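Long-range contact in transcriptional regulator, TetR family (PDB 3EUP), which probably binds operator DNA through an N-terminal helix-turn-helix domain and regulates transcription, as other TetR-family proteins do: residues Ile17-Asn25 against Thr35-Leu43. Sequence-based numbering, arbitrary orientation.
Sequences IESTAPVFN and TDLTEATNL
T20 sets its methyl CG2 between L37 and T41: CG2 lies 3.6 Å from L37 CD2 and 3.5 Å from T41 CG2, the latter tighter than usual for two methyls. CB of T20 also rests on L37 CD2, so one leucine methyl covers the flank of the threonine. That same CD2 meets F24 obliquely at the CE2–CZ side of its ring, 3.8 Å from F24 CE2, the two side chains running roughly at right angles. Nearer the solvent, V23 splits its branches: CG1, anti to the backbone N (chi1 -174°), lies against D36 CB, while CG2 reaches A40 CB at 4.0 Å. A40 CB in turn sits on the carbonyl of S19, and S19 CB packs beside A40 O and T41 CG2. Between 17-25 and 35-43 themselves the contact is van der Waals packing. S19 OG and T20 OG1 bond to F15 O and I16 O one turn back in their own helix; D36 OD2 bonds to S33 N just before its helix, and D36 OD1 makes a salt bridge to K27 NZ farther along helix 10-31. T41 OG1, placed between its backbone N and carbonyl carbon (chi1 66°), donates to L37 O over 2.9 Å, from the opposite face of that carbonyl to T41 N, and accepts from L43 N at 3.0 Å in an ST turn where the helix ends. With a valine in place of T41, L37 O would probably lose its hydroxyl donor and L43 N its acceptor, leaving the ST turn less firmly held. I48 of helix 45-48 also packs on L37 and T41. The axes of 17-25 and 35-41 approach to 8.7 Å at 135°; helices 10-31 and 34-41 form part of the three-helix core of a TetR-type DNA-binding domain, where 34-41 is the first helix of the helix-turn-helix and 45-48 probably the recognition helix.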
# COMPACT_ATOMS: atom_id res chain seq x y z
N ILE A 17 -11.06 -2.90 -22.16
CA ILE A 17 -10.17 -2.31 -21.14
C ILE A 17 -11.01 -1.57 -20.12
O ILE A 17 -10.90 -1.81 -18.90
CB ILE A 17 -9.12 -1.38 -21.75
CG1 ILE A 17 -8.10 -2.18 -22.57
CG2 ILE A 17 -8.37 -0.62 -20.63
CD1 ILE A 17 -7.23 -1.34 -23.55
N GLU A 18 -11.91 -0.73 -20.62
CA GLU A 18 -12.78 0.10 -19.78
C GLU A 18 -13.67 -0.72 -18.86
O GLU A 18 -13.84 -0.36 -17.71
CB GLU A 18 -13.62 1.05 -20.66
CG GLU A 18 -12.73 2.13 -21.21
CD GLU A 18 -13.36 3.02 -22.20
OE1 GLU A 18 -14.63 2.98 -22.37
OE2 GLU A 18 -12.56 3.77 -22.81
N SER A 19 -14.21 -1.82 -19.36
CA SER A 19 -15.16 -2.64 -18.63
C SER A 19 -14.48 -3.47 -17.58
O SER A 19 -15.07 -3.76 -16.54
CB SER A 19 -15.85 -3.63 -19.58
OG SER A 19 -16.61 -2.93 -20.51
N THR A 20 -13.27 -3.93 -17.89
CA THR A 20 -12.63 -4.88 -17.00
C THR A 20 -11.65 -4.26 -16.04
O THR A 20 -11.28 -4.92 -15.09
CB THR A 20 -11.90 -6.00 -17.75
OG1 THR A 20 -10.80 -5.45 -18.50
CG2 THR A 20 -12.89 -6.75 -18.69
N ALA A 21 -11.22 -3.02 -16.30
CA ALA A 21 -10.24 -2.34 -15.43
C ALA A 21 -10.69 -2.22 -13.96
O ALA A 21 -9.85 -2.35 -13.04
CB ALA A 21 -9.88 -0.96 -15.99
N PRO A 22 -11.98 -1.97 -13.70
CA PRO A 22 -12.45 -1.95 -12.29
C PRO A 22 -12.40 -3.32 -11.63
O PRO A 22 -12.19 -3.43 -10.42
CB PRO A 22 -13.91 -1.49 -12.42
CG PRO A 22 -13.98 -0.82 -13.73
CD PRO A 22 -13.03 -1.52 -14.62
N VAL A 23 -12.59 -4.38 -12.41
CA VAL A 23 -12.51 -5.73 -11.87
C VAL A 23 -11.04 -6.03 -11.57
O VAL A 23 -10.72 -6.58 -10.49
CB VAL A 23 -13.03 -6.83 -12.83
CG1 VAL A 23 -13.04 -8.15 -12.13
CG2 VAL A 23 -14.46 -6.48 -13.34
N PHE A 24 -10.12 -5.75 -12.49
CA PHE A 24 -8.71 -6.05 -12.15
C PHE A 24 -8.27 -5.23 -10.94
O PHE A 24 -7.53 -5.73 -10.09
CB PHE A 24 -7.75 -5.81 -13.29
CG PHE A 24 -7.79 -6.87 -14.34
CD1 PHE A 24 -7.27 -8.15 -14.08
CD2 PHE A 24 -8.39 -6.62 -15.55
CE1 PHE A 24 -7.31 -9.16 -15.06
CE2 PHE A 24 -8.46 -7.63 -16.54
CZ PHE A 24 -7.92 -8.89 -16.29
N ASN A 25 -8.69 -3.98 -10.86
CA ASN A 25 -8.24 -3.09 -9.78
C ASN A 25 -8.70 -3.57 -8.41
O ASN A 25 -8.02 -3.32 -7.43
CB ASN A 25 -8.67 -1.64 -10.02
CG ASN A 25 -7.86 -0.66 -9.21
OD1 ASN A 25 -6.65 -0.80 -9.04
ND2 ASN A 25 -8.54 0.35 -8.68
N THR A 35 -14.97 -15.75 -16.25
CA THR A 35 -16.38 -15.40 -16.15
C THR A 35 -16.56 -14.00 -15.54
O THR A 35 -17.56 -13.33 -15.80
CB THR A 35 -17.18 -16.42 -15.37
OG1 THR A 35 -16.88 -16.29 -13.98
CG2 THR A 35 -16.83 -17.81 -15.82
N ASP A 36 -15.60 -13.54 -14.75
CA ASP A 36 -15.58 -12.15 -14.33
C ASP A 36 -15.48 -11.27 -15.59
O ASP A 36 -16.18 -10.28 -15.70
CB ASP A 36 -14.39 -11.83 -13.40
CG ASP A 36 -14.47 -12.52 -12.04
OD1 ASP A 36 -15.59 -12.66 -11.47
OD2 ASP A 36 -13.39 -12.92 -11.52
N LEU A 37 -14.64 -11.66 -16.54
CA LEU A 37 -14.38 -10.84 -17.73
C LEU A 37 -15.54 -10.83 -18.73
O LEU A 37 -15.90 -9.77 -19.26
CB LEU A 37 -13.10 -11.30 -18.44
CG LEU A 37 -11.75 -11.16 -17.73
CD1 LEU A 37 -10.60 -11.55 -18.70
CD2 LEU A 37 -11.57 -9.76 -17.18
N THR A 38 -16.10 -12.01 -19.01
CA THR A 38 -17.24 -12.14 -19.89
C THR A 38 -18.48 -11.50 -19.25
O THR A 38 -19.30 -10.95 -19.97
CB THR A 38 -17.53 -13.61 -20.31
OG1 THR A 38 -17.87 -14.39 -19.16
CG2 THR A 38 -16.34 -14.23 -20.98
N GLU A 39 -18.64 -11.56 -17.92
CA GLU A 39 -19.75 -10.85 -17.28
C GLU A 39 -19.57 -9.34 -17.36
O GLU A 39 -20.50 -8.63 -17.70
CB GLU A 39 -19.94 -11.22 -15.81
CG GLU A 39 -20.52 -12.60 -15.54
CD GLU A 39 -20.74 -12.87 -14.02
OE1 GLU A 39 -20.56 -11.91 -13.21
OE2 GLU A 39 -21.11 -14.01 -13.66
N ALA A 40 -18.38 -8.86 -17.05
CA ALA A 40 -18.07 -7.40 -17.08
C ALA A 40 -18.25 -6.80 -18.49
O ALA A 40 -18.75 -5.69 -18.62
CB ALA A 40 -16.66 -7.15 -16.57
N THR A 41 -17.87 -7.55 -19.52
CA THR A 41 -17.92 -7.05 -20.89
C THR A 41 -19.24 -7.39 -21.60
O THR A 41 -19.58 -6.78 -22.61
CB THR A 41 -16.74 -7.64 -21.72
OG1 THR A 41 -16.92 -9.07 -21.85
CG2 THR A 41 -15.38 -7.32 -21.07
N ASN A 42 -19.97 -8.38 -21.08
CA ASN A 42 -21.05 -9.06 -21.82
C ASN A 42 -20.60 -9.57 -23.21
O ASN A 42 -21.38 -9.52 -24.15
CB ASN A 42 -22.31 -8.17 -21.97
CG ASN A 42 -23.58 -8.98 -22.23
OD1 ASN A 42 -23.74 -10.06 -21.68
ND2 ASN A 42 -24.49 -8.48 -23.09
N LEU A 43 -19.35 -10.01 -23.33
CA LEU A 43 -18.81 -10.53 -24.58
C LEU A 43 -18.33 -11.93 -24.38
O LEU A 43 -18.01 -12.31 -23.27
CB LEU A 43 -17.59 -9.72 -25.05
CG LEU A 43 -17.80 -8.24 -25.35
CD1 LEU A 43 -16.54 -7.62 -25.93
CD2 LEU A 43 -18.93 -8.07 -26.28